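Local coordinates for protein mitochondrial enolase superfamily member 1 (PDB 4A35) that dehydrates L-fuconate to 2-keto-3-deoxy-L-fuconate in L-fucose breakdown, using a magnesium ion to stabilise the enediolate intermediate, at residues D14-T19 and D34-Y39. Numbering follows the deposited sequence.
With EDO (1,2-ethanediol), chain D; EDO (1,2-ethanediol), chain F.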
loop_
_atom_site.group_PDB
_atom_site.type_symbol
_atom_site.label_atom_id
_atom_site.label_comp_id
_atom_site.label_asym_id
_atom_site.label_seq_id
_atom_site.Cartn_x
_atom_site.Cartn_y
_atom_site.Cartn_z
ATOM N N ASP A 14 7.724 -20.670 -0.276
ATOM C CA ASP A 14 8.424 -19.645 -1.053
ATOM C C ASP A 14 8.978 -20.347 -2.298
ATOM O O ASP A 14 9.891 -21.161 -2.167
ATOM C CB ASP A 14 9.555 -19.071 -0.152
ATOM C CG ASP A 14 10.302 -17.891 -0.717
ATOM O OD1 ASP A 14 10.263 -17.695 -1.970
ATOM O OD2 ASP A 14 10.990 -17.186 0.081
ATOM N N VAL A 15 8.377 -20.102 -3.501
ATOM C CA VAL A 15 8.778 -20.767 -4.754
ATOM C C VAL A 15 9.372 -19.720 -5.688
ATOM O O VAL A 15 8.728 -18.709 -5.927
ATOM C CB VAL A 15 7.582 -21.523 -5.414
ATOM C CG1 VAL A 15 8.037 -22.365 -6.600
ATOM C CG2 VAL A 15 6.859 -22.395 -4.390
ATOM N N ARG A 16 10.598 -19.929 -6.186
ATOM C CA ARG A 16 11.229 -18.907 -7.005
ATOM C C ARG A 16 11.833 -19.484 -8.235
ATOM O O ARG A 16 12.479 -20.522 -8.190
ATOM C CB ARG A 16 12.337 -18.149 -6.193
ATOM C CG ARG A 16 11.808 -17.486 -4.899
ATOM C CD ARG A 16 12.899 -16.676 -4.207
ATOM N NE ARG A 16 12.434 -16.290 -2.871
ATOM C CZ ARG A 16 12.985 -15.346 -2.118
ATOM N NH1 ARG A 16 14.025 -14.648 -2.568
ATOM N NH2 ARG A 16 12.491 -15.077 -0.925
ATOM N N PHE A 17 11.560 -18.818 -9.370
ATOM C CA PHE A 17 12.114 -19.222 -10.647
ATOM C C PHE A 17 13.223 -18.226 -11.010
ATOM O O PHE A 17 13.014 -17.006 -10.984
ATOM C CB PHE A 17 11.018 -19.370 -11.740
ATOM C CG PHE A 17 9.962 -20.393 -11.347
ATOM C CD1 PHE A 17 10.127 -21.744 -11.653
ATOM C CD2 PHE A 17 8.829 -20.009 -10.618
ATOM C CE1 PHE A 17 9.187 -22.703 -11.234
ATOM C CE2 PHE A 17 7.884 -20.967 -10.198
ATOM C CZ PHE A 17 8.072 -22.307 -10.505
ATOM N N PRO A 18 14.379 -18.750 -11.483
ATOM C CA PRO A 18 15.525 -17.855 -11.798
ATOM C C PRO A 18 15.418 -17.194 -13.186
ATOM O O PRO A 18 16.313 -17.284 -14.020
ATOM C CB PRO A 18 16.730 -18.785 -11.687
ATOM C CG PRO A 18 16.152 -20.182 -12.094
ATOM C CD PRO A 18 14.760 -20.188 -11.507
ATOM N N THR A 19 14.325 -16.506 -13.440
ATOM C CA THR A 19 14.085 -15.942 -14.775
ATOM C C THR A 19 15.089 -14.805 -15.121
ATOM O O THR A 19 15.349 -14.598 -16.314
ATOM C CB THR A 19 12.629 -15.538 -14.953
ATOM O OG1 THR A 19 12.272 -14.732 -13.884
ATOM C CG2 THR A 19 11.668 -16.745 -14.977
ATOM N N ASP A 34 13.116 -12.282 -10.742
ATOM C CA ASP A 34 13.065 -13.726 -10.598
ATOM C C ASP A 34 11.595 -14.017 -10.290
ATOM O O ASP A 34 11.148 -13.871 -9.139
ATOM C CB ASP A 34 14.010 -14.206 -9.473
ATOM C CG ASP A 34 15.474 -14.098 -9.853
ATOM O OD1 ASP A 34 15.810 -14.468 -10.979
ATOM O OD2 ASP A 34 16.290 -13.648 -8.992
ATOM N N TYR A 35 10.830 -14.365 -11.316
ATOM C CA TYR A 35 9.402 -14.647 -11.161
ATOM C C TYR A 35 9.204 -15.681 -10.063
ATOM O O TYR A 35 9.722 -16.808 -10.125
ATOM C CB TYR A 35 8.838 -15.158 -12.493
ATOM C CG TYR A 35 8.653 -14.106 -13.563
ATOM C CD1 TYR A 35 9.075 -12.786 -13.366
ATOM C CD2 TYR A 35 8.060 -14.426 -14.781
ATOM C CE1 TYR A 35 8.899 -11.808 -14.363
ATOM C CE2 TYR A 35 7.847 -13.451 -15.765
ATOM C CZ TYR A 35 8.228 -12.136 -15.530
ATOM O OH TYR A 35 8.040 -11.181 -16.505
ATOM N N SER A 36 8.414 -15.311 -9.076
ATOM C CA SER A 36 8.220 -16.123 -7.881
ATOM C C SER A 36 6.786 -16.100 -7.381
ATOM O O SER A 36 5.973 -15.256 -7.806
ATOM C CB SER A 36 9.136 -15.594 -6.769
ATOM O OG SER A 36 10.486 -15.677 -7.185
ATOM N N ALA A 37 6.504 -16.982 -6.397
ATOM C CA ALA A 37 5.183 -16.998 -5.797
ATOM C C ALA A 37 5.213 -17.525 -4.382
ATOM O O ALA A 37 6.046 -18.386 -4.029
ATOM C CB ALA A 37 4.241 -17.902 -6.639
ATOM N N ALA A 38 4.296 -17.006 -3.561
ATOM C CA ALA A 38 3.986 -17.631 -2.259
ATOM C C ALA A 38 2.886 -18.661 -2.608
ATOM O O ALA A 38 1.815 -18.275 -3.113
ATOM C CB ALA A 38 3.495 -16.578 -1.260
ATOM N N TYR A 39 3.198 -19.947 -2.495
ATOM C CA TYR A 39 2.262 -21.018 -2.905
ATOM C C TYR A 39 1.599 -21.587 -1.691
ATOM O O TYR A 39 2.284 -22.135 -0.806
ATOM C CB TYR A 39 3.014 -22.112 -3.668
ATOM C CG TYR A 39 2.111 -23.222 -4.167
ATOM C CD1 TYR A 39 1.067 -22.950 -5.062
ATOM C CD2 TYR A 39 2.335 -24.545 -3.804
ATOM C CE1 TYR A 39 0.261 -23.967 -5.564
ATOM C CE2 TYR A 39 1.510 -25.576 -4.275
ATOM C CZ TYR A 39 0.496 -25.281 -5.190
ATOM O OH TYR A 39 -0.311 -26.274 -5.694
HETATM C C1 EDO D . 16.631 -15.679 -5.024
HETATM O O1 EDO D . 15.483 -14.823 -5.065
HETATM C C2 EDO D . 17.701 -15.167 -4.005
HETATM O O2 EDO D . 17.704 -13.740 -3.909
HETATM C C1 EDO F . 19.120 -15.549 -9.567
HETATM O O1 EDO F . 18.718 -14.452 -8.778
HETATM C C2 EDO F . 20.610 -15.762 -9.277
HETATM O O2 EDO F . 20.738 -16.011 -7.872
#
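Val15 and Ala37 form a hydrogen-bonded antiparallel pair in the three-stranded sheet of the N-terminal capping domain characteristic of the mandelate racemase/muconate lactonizing family. Val15 N to Ala37 O and Ala37 N to Val15 O both measure 2.9 Å and are nearly straight. On the face carrying Val15 and Tyr39 the packing is tight: Val15 CG2 lies alongside Tyr39 CB at 3.9 Å, and Val424 of helix 421-427 closes over both side chains. One step on, Phe17 N reaches Tyr35 O at 2.8 Å, tilted 24° from the carbonyl plane, and the same oxygen sits at the edge of the Phe17 ring, which stacks on His395. On the other face Ser36 OG presses against Arg16 CG, 3.2 Å away. From there the arginine, extended from CG to NE, runs back along its own strand and grips Asp14 side-on, NE to OD1 at 2.7 Å and NH2 to OD2 at 2.8 Å; Glu64 also binds NH2, and NH1 donates to a 1,2-ethanediol. An alanine in place of Arg16 would probably leave the buried Asp14 carboxylate without its cationic mate, close to Glu64, and open a gap beside Ser36 OG. The loop end is looser and partly exposed: an inverse gamma turn centres on Pro18, whose CA lies near Asp34 OD1, while a second diol donates to Asp34 OD2. Here a side chain takes over from the backbone: Thr19 OG1, placed between its own N and carbonyl carbon (chi1 52°), accepts the N-H of Tyr35, probably substrate-binding as in relatives, with OG1 to Tyr35 N at 3.0 Å and an N-H...O angle of 171°.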